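Local coordinates for desmoplakin (Homo sapiens, PDB 3R6N), which probably links desmosomal cell adhesions to intermediate filaments, through a plakin domain that includes a rigid run of four spectrin repeats and an SH3 domain, at residues E207-E212 and V343-K348; Y214-Q219 and E350-A355; E239-L244 and N366-V371; M386-L391 and Q443-Q448. All coordinates share one frame; numbering follows the deposited sequence.

In the fold
Helix 167-225 supplies the first halves of contact 1 (207-212) and contact 2 (214-219), then helix 234-265 doubles back with 239-244, the first half of contact 3. The chain next builds the small SH3 barrel before helix 340-384 returns beside them, closing contacts 1, 2 and 3 in turn. These three loops therefore cross one another and join three helices into one bundle, with contacts 1 and 2 adjoining and contact 3 about 21 Å beyond contact 2, centre to centre. Contact 4 follows in series, closing the separate loop from 386-391 to 443-448 at the far end of the rod.

Contact 1: residues E207-E212 and V343-K348; sequences EAQSTE and VDLSCK
Leu345 faces helix 167-225 and lays its CD2 methyl against Ala208, CD2 to CB 3.6 Å, while its other methyl, CD1, lies 3.9 Å from OE2 of Glu212. Leu345 and Glu212 meet at about a right angle. The first torsion of Leu345 is near 180° (chi1 -177°), which carries the branched end across to the neighbouring helix. Glu212 shares that first torsion and stays extended beyond CG, bringing OE2 alongside the aliphatic part of Lys348, 3.3 Å from CD. The lysine chain bends at its last two torsions, and NZ remains 5.5 Å from Glu212 OE2; the opposite charges may attract without forming a salt bridge. The axes of 207-212 and 343-348 approach to 10.3 Å and are inclined at 26°, nearly parallel. Ala208 also packs on Ile349 of helix 340-384 and on Leu261 of helix 234-265, placing this surface contact beside the core of the three-helix bundle.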
loop_
_atom_site.group_PDB
_atom_site.type_symbol
_atom_site.label_atom_id
_atom_site.label_comp_id
_atom_site.label_asym_id
_atom_site.label_seq_id
_atom_site.Cartn_x
_atom_site.Cartn_y
_atom_site.Cartn_z
ATOM N N GLU A 207 -13.918 -3.901 -9.225
ATOM C CA GLU A 207 -14.309 -5.258 -9.585
ATOM C C GLU A 207 -15.599 -5.676 -8.884
ATOM O O GLU A 207 -16.428 -6.380 -9.458
ATOM C CB GLU A 207 -13.181 -6.235 -9.243
ATOM C CG GLU A 207 -13.480 -7.694 -9.550
ATOM C CD GLU A 207 -12.320 -8.614 -9.199
ATOM O OE1 GLU A 207 -11.208 -8.101 -8.941
ATOM O OE2 GLU A 207 -12.519 -9.849 -9.178
ATOM N N ALA A 208 -15.765 -5.237 -7.642
ATOM C CA ALA A 208 -16.935 -5.607 -6.853
ATOM C C ALA A 208 -18.207 -4.942 -7.368
ATOM O O ALA A 208 -19.202 -5.615 -7.622
ATOM C CB ALA A 208 -16.714 -5.274 -5.384
ATOM N N GLN A 209 -18.172 -3.621 -7.516
ATOM C CA GLN A 209 -19.319 -2.874 -8.025
ATOM C C GLN A 209 -19.716 -3.370 -9.410
ATOM O O GLN A 209 -20.857 -3.204 -9.837
ATOM C CB GLN A 209 -19.003 -1.378 -8.075
ATOM C CG GLN A 209 -18.735 -0.756 -6.711
ATOM C CD GLN A 209 -18.102 0.622 -6.805
ATOM O OE1 GLN A 209 -17.807 1.110 -7.897
ATOM N NE2 GLN A 209 -17.886 1.253 -5.655
ATOM N N SER A 210 -18.763 -3.985 -10.103
ATOM C CA SER A 210 -18.994 -4.519 -11.441
ATOM C C SER A 210 -19.542 -5.945 -11.391
ATOM O O SER A 210 -20.229 -6.391 -12.309
ATOM C CB SER A 210 -17.699 -4.480 -12.258
ATOM O OG SER A 210 -17.906 -4.976 -13.568
ATOM N N THR A 211 -19.228 -6.657 -10.313
ATOM C CA THR A 211 -19.755 -7.999 -10.098
ATOM C C THR A 211 -21.154 -7.904 -9.496
ATOM O O THR A 211 -22.050 -8.668 -9.850
ATOM C CB THR A 211 -18.836 -8.834 -9.175
ATOM O OG1 THR A 211 -17.605 -9.122 -9.852
ATOM C CG2 THR A 211 -19.504 -10.142 -8.787
ATOM N N GLU A 212 -21.333 -6.952 -8.586
ATOM C CA GLU A 212 -22.630 -6.713 -7.969
ATOM C C GLU A 212 -23.654 -6.321 -9.027
ATOM O O GLU A 212 -24.815 -6.725 -8.964
ATOM C CB GLU A 212 -22.519 -5.603 -6.920
ATOM C CG GLU A 212 -23.805 -5.326 -6.158
ATOM C CD GLU A 212 -23.840 -3.925 -5.572
ATOM O OE1 GLU A 212 -23.384 -2.983 -6.257
ATOM O OE2 GLU A 212 -24.323 -3.766 -4.429
ATOM N N VAL A 343 -16.241 -5.172 3.508
ATOM C CA VAL A 343 -16.824 -6.406 4.022
ATOM C C VAL A 343 -18.324 -6.481 3.753
ATOM O O VAL A 343 -18.839 -7.528 3.361
ATOM C CB VAL A 343 -16.555 -6.573 5.532
ATOM C CG1 VAL A 343 -17.684 -7.347 6.195
ATOM C CG2 VAL A 343 -15.219 -7.260 5.756
ATOM N N ASP A 344 -19.023 -5.372 3.959
ATOM C CA ASP A 344 -20.462 -5.335 3.724
ATOM C C ASP A 344 -20.797 -5.552 2.251
ATOM O O ASP A 344 -21.780 -6.211 1.922
ATOM C CB ASP A 344 -21.056 -4.020 4.226
ATOM C CG ASP A 344 -21.170 -3.973 5.739
ATOM O OD1 ASP A 344 -20.664 -4.904 6.403
ATOM O OD2 ASP A 344 -21.762 -3.005 6.264
ATOM N N LEU A 345 -19.974 -5.003 1.366
ATOM C CA LEU A 345 -20.170 -5.181 -0.067
ATOM C C LEU A 345 -19.953 -6.636 -0.485
ATOM O O LEU A 345 -20.698 -7.169 -1.309
ATOM C CB LEU A 345 -19.243 -4.257 -0.860
ATOM C CG LEU A 345 -19.398 -4.279 -2.382
ATOM C CD1 LEU A 345 -20.849 -4.079 -2.781
ATOM C CD2 LEU A 345 -18.521 -3.222 -3.023
ATOM N N SER A 346 -18.935 -7.277 0.080
ATOM C CA SER A 346 -18.663 -8.673 -0.237
ATOM C C SER A 346 -19.788 -9.559 0.288
ATOM O O SER A 346 -20.087 -10.604 -0.283
ATOM C CB SER A 346 -17.319 -9.121 0.343
ATOM O OG SER A 346 -17.415 -9.410 1.730
ATOM N N CYS A 347 -20.408 -9.139 1.385
ATOM C CA CYS A 347 -21.523 -9.881 1.952
ATOM C C CYS A 347 -22.734 -9.747 1.042
ATOM O O CYS A 347 -23.445 -10.716 0.781
ATOM C CB CYS A 347 -21.852 -9.360 3.351
ATOM S SG CYS A 347 -23.259 -10.174 4.141
ATOM N N LYS A 348 -22.956 -8.532 0.552
ATOM C CA LYS A 348 -24.075 -8.257 -0.336
ATOM C C LYS A 348 -23.941 -9.076 -1.613
ATOM O O LYS A 348 -24.831 -9.846 -1.968
ATOM C CB LYS A 348 -24.136 -6.760 -0.658
ATOM C CG LYS A 348 -25.353 -6.336 -1.462
ATOM C CD LYS A 348 -25.486 -4.816 -1.520
ATOM C CE LYS A 348 -25.970 -4.241 -0.192
ATOM N NZ LYS A 348 -27.386 -4.613 0.101
#

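Contact 2: residues Y214-Q219 and E350-A355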
loop_
_atom_site.group_PDB
_atom_site.type_symbol
_atom_site.label_atom_id
_atom_site.label_comp_id
_atom_site.label_asym_id
_atom_site.label_seq_id
_atom_site.Cartn_x
_atom_site.Cartn_y
_atom_site.Cartn_z
ATOM N N TYR A 214 -23.583 -7.256 -12.014
ATOM C CA TYR A 214 -23.778 -8.429 -12.855
ATOM C C TYR A 214 -24.781 -9.400 -12.234
ATOM O O TYR A 214 -25.781 -9.753 -12.853
ATOM C CB TYR A 214 -22.437 -9.133 -13.084
ATOM C CG TYR A 214 -22.443 -10.158 -14.196
ATOM C CD1 TYR A 214 -23.551 -10.964 -14.423
ATOM C CD2 TYR A 214 -21.336 -10.320 -15.019
ATOM C CE1 TYR A 214 -23.560 -11.899 -15.438
ATOM C CE2 TYR A 214 -21.332 -11.252 -16.036
ATOM C CZ TYR A 214 -22.448 -12.040 -16.244
ATOM O OH TYR A 214 -22.452 -12.973 -17.259
ATOM N N LEU A 215 -24.504 -9.824 -11.007
ATOM C CA LEU A 215 -25.319 -10.828 -10.339
ATOM C C LEU A 215 -26.708 -10.304 -9.990
ATOM O O LEU A 215 -27.616 -11.077 -9.696
ATOM C CB LEU A 215 -24.613 -11.331 -9.079
ATOM C CG LEU A 215 -23.144 -11.713 -9.262
ATOM C CD1 LEU A 215 -22.576 -12.272 -7.972
ATOM C CD2 LEU A 215 -22.987 -12.710 -10.397
ATOM N N LYS A 216 -26.873 -8.989 -10.014
ATOM C CA LYS A 216 -28.178 -8.407 -9.754
ATOM C C LYS A 216 -28.961 -8.344 -11.059
ATOM O O LYS A 216 -30.165 -8.596 -11.089
ATOM C CB LYS A 216 -28.038 -7.015 -9.135
ATOM C CG LYS A 216 -29.331 -6.460 -8.559
ATOM C CD LYS A 216 -29.084 -5.188 -7.760
ATOM C CE LYS A 216 -30.368 -4.682 -7.121
ATOM N NZ LYS A 216 -30.167 -3.382 -6.424
ATOM N N GLY A 217 -28.260 -8.022 -12.141
ATOM C CA GLY A 217 -28.870 -7.953 -13.456
ATOM C C GLY A 217 -28.959 -9.313 -14.119
ATOM O O GLY A 217 -29.447 -9.437 -15.242
ATOM N N LEU A 218 -28.483 -10.337 -13.419
ATOM C CA LEU A 218 -28.552 -11.705 -13.916
ATOM C C LEU A 218 -29.762 -12.396 -13.302
ATOM O O LEU A 218 -30.352 -13.294 -13.902
ATOM C CB LEU A 218 -27.270 -12.466 -13.570
ATOM C CG LEU A 218 -27.010 -13.765 -14.333
ATOM C CD1 LEU A 218 -26.983 -13.500 -15.829
ATOM C CD2 LEU A 218 -25.708 -14.402 -13.879
ATOM N N GLN A 219 -30.128 -11.962 -12.101
ATOM C CA GLN A 219 -31.300 -12.484 -11.417
ATOM C C GLN A 219 -32.565 -12.200 -12.221
ATOM O O GLN A 219 -33.557 -12.920 -12.114
ATOM C CB GLN A 219 -31.410 -11.876 -10.018
ATOM C CG GLN A 219 -32.669 -12.266 -9.261
ATOM C CD GLN A 219 -32.650 -11.790 -7.820
ATOM O OE1 GLN A 219 -33.700 -11.552 -7.220
ATOM N NE2 GLN A 219 -31.453 -11.650 -7.256
ATOM N N GLU A 350 -22.426 -11.645 -2.162
ATOM C CA GLU A 350 -22.533 -13.072 -1.898
ATOM C C GLU A 350 -23.992 -13.505 -1.857
ATOM O O GLU A 350 -24.330 -14.611 -2.272
ATOM C CB GLU A 350 -21.834 -13.432 -0.587
ATOM C CG GLU A 350 -21.395 -14.884 -0.499
ATOM C CD GLU A 350 -20.586 -15.176 0.752
ATOM O OE1 GLU A 350 -21.045 -14.805 1.854
ATOM O OE2 GLU A 350 -19.494 -15.774 0.630
ATOM N N GLN A 351 -24.852 -12.620 -1.364
ATOM C CA GLN A 351 -26.277 -12.912 -1.244
ATOM C C GLN A 351 -26.997 -12.847 -2.588
ATOM O O GLN A 351 -28.070 -13.429 -2.751
ATOM C CB GLN A 351 -26.936 -11.965 -0.239
ATOM C CG GLN A 351 -26.592 -12.266 1.210
ATOM C CD GLN A 351 -26.928 -11.117 2.144
ATOM O OE1 GLN A 351 -26.725 -9.948 1.810
ATOM N NE2 GLN A 351 -27.444 -11.446 3.325
ATOM N N TYR A 352 -26.411 -12.133 -3.544
ATOM C CA TYR A 352 -26.947 -12.106 -4.901
ATOM C C TYR A 352 -26.625 -13.413 -5.616
ATOM O O TYR A 352 -27.477 -13.981 -6.296
ATOM C CB TYR A 352 -26.400 -10.915 -5.690
ATOM C CG TYR A 352 -27.038 -9.595 -5.322
ATOM C CD1 TYR A 352 -26.433 -8.735 -4.415
ATOM C CD2 TYR A 352 -28.247 -9.207 -5.881
ATOM C CE1 TYR A 352 -27.015 -7.526 -4.076
ATOM C CE2 TYR A 352 -28.834 -8.000 -5.547
ATOM C CZ TYR A 352 -28.212 -7.166 -4.645
ATOM O OH TYR A 352 -28.790 -5.964 -4.309
ATOM N N TYR A 353 -25.393 -13.886 -5.456
ATOM C CA TYR A 353 -25.011 -15.184 -5.989
ATOM C C TYR A 353 -25.956 -16.265 -5.468
ATOM O O TYR A 353 -26.429 -17.101 -6.228
ATOM C CB TYR A 353 -23.565 -15.522 -5.619
ATOM C CG TYR A 353 -23.242 -16.993 -5.762
ATOM C CD1 TYR A 353 -22.632 -17.485 -6.910
ATOM C CD2 TYR A 353 -23.561 -17.893 -4.751
ATOM C CE1 TYR A 353 -22.345 -18.830 -7.043
ATOM C CE2 TYR A 353 -23.281 -19.238 -4.876
ATOM C CZ TYR A 353 -22.672 -19.704 -6.022
ATOM O OH TYR A 353 -22.395 -21.051 -6.139
ATOM N N GLU A 354 -26.227 -16.236 -4.166
ATOM C CA GLU A 354 -27.109 -17.211 -3.531
ATOM C C GLU A 354 -28.545 -17.092 -4.031
ATOM O O GLU A 354 -29.259 -18.090 -4.133
ATOM C CB GLU A 354 -27.083 -17.045 -2.011
ATOM C CG GLU A 354 -25.731 -17.294 -1.366
ATOM C CD GLU A 354 -25.386 -18.766 -1.267
ATOM O OE1 GLU A 354 -26.185 -19.606 -1.739
ATOM O OE2 GLU A 354 -24.312 -19.082 -0.710
ATOM N N ALA A 355 -28.967 -15.867 -4.328
ATOM C CA ALA A 355 -30.303 -15.623 -4.856
ATOM C C ALA A 355 -30.439 -16.256 -6.233
ATOM O O ALA A 355 -31.432 -16.923 -6.528
ATOM C CB ALA A 355 -30.582 -14.136 -4.928
#
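Leu215 and Tyr352 bring their backbones close together here, with CB to CB at 3.9 Å and the two CA atoms 5.8 Å apart. This is the compact part of the contact. The CD1 methyl of Leu215 passes obliquely by Tyr353 and comes 4.1 Å from its CB, while the phenol of Tyr353 leads away toward Lys255 of helix 234-265. Leu215 also rests on Ile349, which continues the apolar packing toward contact 1.

On the more exposed side, the extended chain of Lys216 crosses the Tyr352 ring at a slant. Its CG is 3.4 Å from CE2, and its CD and CE reach the hydroxyl. CG of Lys216 is anti to the backbone N (chi1 -168°), and the straight chain beyond it allows successive methylenes to meet the tyrosine. A different first torsion in Tyr352, with CG anti to the carbonyl carbon (chi1 -76°), turns its ring to meet them. One turn later, Gln219 sends NE2 to the methyl of Ala355, 3.5 Å from CB, a contact without hydrogen bonding.

The axes of 214-219 and 350-355 approach to 8.9 Å at an angle of 25°. Such nearly parallel packing, with helix 234-265 lying alongside, is consistent with the triple-helical bundles of spectrin-repeat proteins.

Contact 3: residues E239-L244 and N366-V371; sequences EQIKEL and NMKSLV
Met367 has CG anti to its carbonyl carbon (chi1 -54°) and then bends at chi3 (-58°), bringing its terminal methyl to Ile241 and Leu244. Ile241 sets CG1 anti to its own carbonyl carbon, and the two side chains lie alongside one another, running opposite ways, with Met367 CE 3.4 Å from Ile241 CG1. The same methyl meets Leu244 tip to tip, CE to CD2 3.5 Å, and also lies 3.9 Å from CB of Gln240, whose amide turns off from the interface. Thus the single CE methyl is shared by three residues of helix 234-265.

Farther out on the isoleucine, CD1 reaches CG2 of Val371, again tip to tip, at 3.8 Å. Lys368 crosses this branch at about a right angle and brings its CE within 3.9 Å of Ile241 CD1, adding an aliphatic border to the buried core. Behind the contact, Ser369 OG is hydrogen-bonded to Asn366 O from above the carbonyl plane, while both Asn366 and Ser369 bond with Ser420. Leu244 O accepts a hydrogen bond from Trp360 NE1, a further tie between the two helices.

Segments 239-244 and 366-371 run antiparallel, their axes inclined at 152° and 10.6 Å apart. Apolar packing between antiparallel helices of this kind is consistent with the triple-helical bundles of spectrin-repeat proteins.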
loop_
_atom_site.group_PDB
_atom_site.type_symbol
_atom_site.label_atom_id
_atom_site.label_comp_id
_atom_site.label_asym_id
_atom_site.label_seq_id
_atom_site.Cartn_x
_atom_site.Cartn_y
_atom_site.Cartn_z
ATOM N N GLU A 239 -34.636 -29.125 -24.483
ATOM C CA GLU A 239 -33.605 -28.254 -25.034
ATOM C C GLU A 239 -33.339 -27.073 -24.107
ATOM O O GLU A 239 -32.205 -26.608 -23.988
ATOM C CB GLU A 239 -34.014 -27.761 -26.423
ATOM C CG GLU A 239 -34.132 -28.873 -27.456
ATOM C CD GLU A 239 -35.139 -28.558 -28.547
ATOM O OE1 GLU A 239 -35.956 -27.632 -28.355
ATOM O OE2 GLU A 239 -35.118 -29.241 -29.594
ATOM N N GLN A 240 -34.393 -26.594 -23.456
ATOM C CA GLN A 240 -34.268 -25.527 -22.469
ATOM C C GLN A 240 -33.485 -26.008 -21.258
ATOM O O GLN A 240 -32.670 -25.277 -20.700
ATOM C CB GLN A 240 -35.647 -25.040 -22.028
ATOM C CG GLN A 240 -36.294 -24.045 -22.976
ATOM C CD GLN A 240 -35.710 -22.650 -22.846
ATOM O OE1 GLN A 240 -34.492 -22.463 -22.908
ATOM N NE2 GLN A 240 -36.579 -21.661 -22.658
ATOM N N ILE A 241 -33.746 -27.246 -20.853
ATOM C CA ILE A 241 -33.048 -27.851 -19.728
ATOM C C ILE A 241 -31.561 -28.014 -20.021
ATOM O O ILE A 241 -30.726 -27.864 -19.132
ATOM C CB ILE A 241 -33.643 -29.223 -19.374
ATOM C CG1 ILE A 241 -35.048 -29.056 -18.806
ATOM C CG2 ILE A 241 -32.766 -29.942 -18.368
ATOM C CD1 ILE A 241 -35.626 -30.335 -18.259
ATOM N N LYS A 242 -31.233 -28.323 -21.270
ATOM C CA LYS A 242 -29.838 -28.487 -21.660
ATOM C C LYS A 242 -29.082 -27.166 -21.575
ATOM O O LYS A 242 -27.951 -27.121 -21.091
ATOM C CB LYS A 242 -29.726 -29.103 -23.055
ATOM C CG LYS A 242 -30.093 -30.577 -23.090
ATOM C CD LYS A 242 -30.030 -31.152 -24.493
ATOM C CE LYS A 242 -30.459 -32.614 -24.498
ATOM N NZ LYS A 242 -30.537 -33.180 -25.873
ATOM N N GLU A 243 -29.709 -26.089 -22.038
ATOM C CA GLU A 243 -29.124 -24.762 -21.893
ATOM C C GLU A 243 -29.083 -24.367 -20.422
ATOM O O GLU A 243 -28.145 -23.719 -19.962
ATOM C CB GLU A 243 -29.917 -23.724 -22.688
ATOM C CG GLU A 243 -29.544 -23.643 -24.156
ATOM C CD GLU A 243 -30.252 -22.508 -24.869
ATOM O OE1 GLU A 243 -31.452 -22.661 -25.188
ATOM O OE2 GLU A 243 -29.613 -21.458 -25.106
ATOM N N LEU A 244 -30.111 -24.772 -19.688
ATOM C CA LEU A 244 -30.225 -24.447 -18.276
ATOM C C LEU A 244 -29.100 -25.095 -17.474
ATOM O O LEU A 244 -28.788 -24.662 -16.368
ATOM C CB LEU A 244 -31.581 -24.908 -17.743
ATOM C CG LEU A 244 -32.041 -24.335 -16.405
ATOM C CD1 LEU A 244 -32.411 -22.869 -16.559
ATOM C CD2 LEU A 244 -33.219 -25.131 -15.872
ATOM N N ASN A 366 -38.853 -26.990 -11.645
ATOM C CA ASN A 366 -40.091 -26.617 -12.315
ATOM C C ASN A 366 -40.207 -27.303 -13.663
ATOM O O ASN A 366 -41.239 -27.888 -13.984
ATOM C CB ASN A 366 -40.188 -25.101 -12.490
ATOM C CG ASN A 366 -40.883 -24.424 -11.326
ATOM O OD1 ASN A 366 -41.731 -25.021 -10.662
ATOM N ND2 ASN A 366 -40.528 -23.169 -11.073
ATOM N N MET A 367 -39.141 -27.237 -14.450
ATOM C CA MET A 367 -39.137 -27.869 -15.761
ATOM C C MET A 367 -39.017 -29.385 -15.652
ATOM O O MET A 367 -39.695 -30.117 -16.369
ATOM C CB MET A 367 -38.025 -27.293 -16.632
ATOM C CG MET A 367 -38.091 -25.782 -16.740
ATOM S SD MET A 367 -37.414 -25.136 -18.276
ATOM C CE MET A 367 -35.747 -25.781 -18.210
ATOM N N LYS A 368 -38.164 -29.854 -14.747
ATOM C CA LYS A 368 -38.005 -31.287 -14.533
ATOM C C LYS A 368 -39.343 -31.950 -14.220
ATOM O O LYS A 368 -39.578 -33.105 -14.581
ATOM C CB LYS A 368 -36.989 -31.562 -13.419
ATOM C CG LYS A 368 -35.577 -31.835 -13.928
ATOM C CD LYS A 368 -35.514 -33.157 -14.688
ATOM C CE LYS A 368 -34.448 -33.146 -15.779
ATOM N NZ LYS A 368 -33.070 -33.002 -15.236
ATOM N N SER A 369 -40.220 -31.208 -13.553
ATOM C CA SER A 369 -41.533 -31.721 -13.197
ATOM C C SER A 369 -42.483 -31.611 -14.376
ATOM O O SER A 369 -43.410 -32.405 -14.510
ATOM C CB SER A 369 -42.105 -30.965 -11.999
ATOM O OG SER A 369 -42.458 -29.641 -12.361
ATOM N N LEU A 370 -42.258 -30.619 -15.230
ATOM C CA LEU A 370 -43.098 -30.452 -16.406
ATOM C C LEU A 370 -42.768 -31.527 -17.431
ATOM O O LEU A 370 -43.586 -31.851 -18.291
ATOM C CB LEU A 370 -42.916 -29.063 -17.013
ATOM C CG LEU A 370 -43.876 -28.761 -18.165
ATOM C CD1 LEU A 370 -45.319 -28.870 -17.696
ATOM C CD2 LEU A 370 -43.601 -27.391 -18.759
ATOM N N VAL A 371 -41.565 -32.084 -17.329
ATOM C CA VAL A 371 -41.144 -33.160 -18.218
ATOM C C VAL A 371 -41.713 -34.496 -17.757
ATOM O O VAL A 371 -42.140 -35.312 -18.573
ATOM C CB VAL A 371 -39.608 -33.263 -18.309
ATOM C CG1 VAL A 371 -39.208 -34.420 -19.209
ATOM C CG2 VAL A 371 -39.017 -31.964 -18.827
#

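Contact 4: residues M386-L391 and Q443-Q448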
loop_
_atom_site.group_PDB
_atom_site.type_symbol
_atom_site.label_atom_id
_atom_site.label_comp_id
_atom_site.label_asym_id
_atom_site.label_seq_id
_atom_site.Cartn_x
_atom_site.Cartn_y
_atom_site.Cartn_z
ATOM N N MET A 386 -55.398 -48.961 -24.921
ATOM C CA MET A 386 -55.286 -50.417 -24.879
ATOM C C MET A 386 -56.643 -51.109 -24.873
ATOM O O MET A 386 -57.473 -50.872 -23.987
ATOM C CB MET A 386 -54.467 -50.878 -23.667
ATOM C CG MET A 386 -52.976 -50.573 -23.741
ATOM S SD MET A 386 -52.022 -51.530 -22.541
ATOM C CE MET A 386 -52.937 -51.196 -21.040
ATOM N N THR A 387 -56.852 -51.964 -25.874
ATOM C CA THR A 387 -58.038 -52.811 -25.973
ATOM C C THR A 387 -57.604 -54.261 -25.810
ATOM O O THR A 387 -56.434 -54.587 -26.015
ATOM C CB THR A 387 -58.648 -52.727 -27.393
ATOM O OG1 THR A 387 -58.593 -51.372 -27.854
ATOM C CG2 THR A 387 -60.094 -53.206 -27.379
ATOM N N ILE A 388 -58.531 -55.133 -25.435
ATOM C CA ILE A 388 -58.212 -56.548 -25.291
ATOM C C ILE A 388 -57.760 -57.173 -26.608
ATOM O O ILE A 388 -56.793 -57.932 -26.647
ATOM C CB ILE A 388 -59.417 -57.342 -24.737
ATOM C CG1 ILE A 388 -59.782 -56.838 -23.342
ATOM C CG2 ILE A 388 -59.089 -58.822 -24.685
ATOM C CD1 ILE A 388 -60.866 -57.647 -22.666
ATOM N N ALA A 389 -58.468 -56.842 -27.682
ATOM C CA ALA A 389 -58.123 -57.328 -29.009
ATOM C C ALA A 389 -56.746 -56.829 -29.434
ATOM O O ALA A 389 -55.959 -57.570 -30.022
ATOM C CB ALA A 389 -59.176 -56.903 -30.012
ATOM N N LYS A 390 -56.463 -55.564 -29.138
ATOM C CA LYS A 390 -55.205 -54.948 -29.539
ATOM C C LYS A 390 -54.019 -55.584 -28.812
ATOM O O LYS A 390 -52.900 -55.603 -29.326
ATOM C CB LYS A 390 -55.250 -53.437 -29.283
ATOM C CG LYS A 390 -54.000 -52.678 -29.717
ATOM C CD LYS A 390 -54.080 -51.206 -29.318
ATOM C CE LYS A 390 -52.756 -50.483 -29.543
ATOM N NZ LYS A 390 -52.812 -49.060 -29.100
ATOM N N LEU A 391 -54.280 -56.112 -27.619
ATOM C CA LEU A 391 -53.239 -56.702 -26.778
ATOM C C LEU A 391 -52.656 -57.973 -27.380
ATOM O O LEU A 391 -51.438 -58.155 -27.422
ATOM C CB LEU A 391 -53.793 -57.019 -25.386
ATOM C CG LEU A 391 -53.920 -55.886 -24.367
ATOM C CD1 LEU A 391 -54.713 -56.351 -23.155
ATOM C CD2 LEU A 391 -52.545 -55.388 -23.953
ATOM N N GLN A 443 -55.618 -53.441 -14.985
ATOM C CA GLN A 443 -55.906 -54.684 -14.277
ATOM C C GLN A 443 -57.276 -55.235 -14.666
ATOM O O GLN A 443 -57.639 -56.352 -14.296
ATOM C CB GLN A 443 -55.798 -54.500 -12.762
ATOM C CG GLN A 443 -55.887 -55.809 -11.984
ATOM C CD GLN A 443 -55.341 -55.695 -10.577
ATOM O OE1 GLN A 443 -54.489 -54.851 -10.296
ATOM N NE2 GLN A 443 -55.826 -56.550 -9.683
ATOM N N THR A 444 -58.033 -54.443 -15.415
ATOM C CA THR A 444 -59.270 -54.925 -16.009
ATOM C C THR A 444 -58.928 -55.813 -17.195
ATOM O O THR A 444 -59.632 -56.776 -17.486
ATOM C CB THR A 444 -60.157 -53.768 -16.484
ATOM O OG1 THR A 444 -60.620 -53.026 -15.350
ATOM C CG2 THR A 444 -61.355 -54.301 -17.254
ATOM N N LEU A 445 -57.833 -55.484 -17.869
ATOM C CA LEU A 445 -57.383 -56.245 -19.025
ATOM C C LEU A 445 -56.380 -57.327 -18.619
ATOM O O LEU A 445 -56.028 -58.190 -19.423
ATOM C CB LEU A 445 -56.759 -55.308 -20.063
ATOM C CG LEU A 445 -57.565 -54.051 -20.401
ATOM C CD1 LEU A 445 -56.848 -53.224 -21.457
ATOM C CD2 LEU A 445 -58.966 -54.416 -20.863
ATOM N N VAL A 446 -55.925 -57.276 -17.371
ATOM C CA VAL A 446 -54.986 -58.267 -16.852
ATOM C C VAL A 446 -55.721 -59.533 -16.437
ATOM O O VAL A 446 -55.171 -60.637 -16.484
ATOM C CB VAL A 446 -54.207 -57.725 -15.638
ATOM C CG1 VAL A 446 -53.368 -58.824 -15.003
ATOM C CG2 VAL A 446 -53.335 -56.561 -16.052
ATOM N N ILE A 447 -56.975 -59.359 -16.030
ATOM C CA ILE A 447 -57.812 -60.467 -15.590
ATOM C C ILE A 447 -58.549 -61.103 -16.769
ATOM O O ILE A 447 -58.927 -62.274 -16.716
ATOM C CB ILE A 447 -58.841 -60.006 -14.535
ATOM C CG1 ILE A 447 -58.150 -59.230 -13.409
ATOM C CG2 ILE A 447 -59.611 -61.194 -13.979
ATOM C CD1 ILE A 447 -57.158 -60.049 -12.610
ATOM N N GLN A 448 -58.742 -60.330 -17.835
ATOM C CA GLN A 448 -59.497 -60.796 -18.996
ATOM C C GLN A 448 -58.692 -61.714 -19.912
ATOM O O GLN A 448 -59.261 -62.403 -20.758
ATOM C CB GLN A 448 -60.035 -59.612 -19.806
ATOM C CG GLN A 448 -60.959 -58.680 -19.037
ATOM C CD GLN A 448 -62.208 -59.367 -18.522
ATOM O OE1 GLN A 448 -62.728 -60.292 -19.147
ATOM N NE2 GLN A 448 -62.699 -58.913 -17.372
#
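At the distal end of the rod, the C-terminal spectrin-like domain brings the short helix 388-391 and the residues leading into it against segment 443-448, on the C-terminal part of helix 425-447. Leu445 is the central side chain of this contact. Its CG lies anti to the carbonyl carbon (chi1 -48°), and its two methyls spread toward different partners. CD1 lies 3.5 Å from Met386 O and 4.0 Å from CB of Met386, whereas CD2 packs on Ile388, 3.6 Å from CG1. Leu391 approaches obliquely from one turn later and places CD1 3.9 Å from CB of Leu445. The leucine is therefore held among three apolar residues from the first segment.

Ile388 lies nearer the exposed border. Although its CB does not face helix 425-447 directly, its chain carries CD1 on to CB of Gln448 at 3.6 Å. Met386 O also has a weak hydrogen bond with His441 NE2, a polar link alongside the apolar packing. Across the two segments themselves, contact is made by methyls, methylenes and one carbonyl oxygen without a hydrogen bond or salt bridge, so between them the contact probably rests mainly on apolar packing around the buried Leu445.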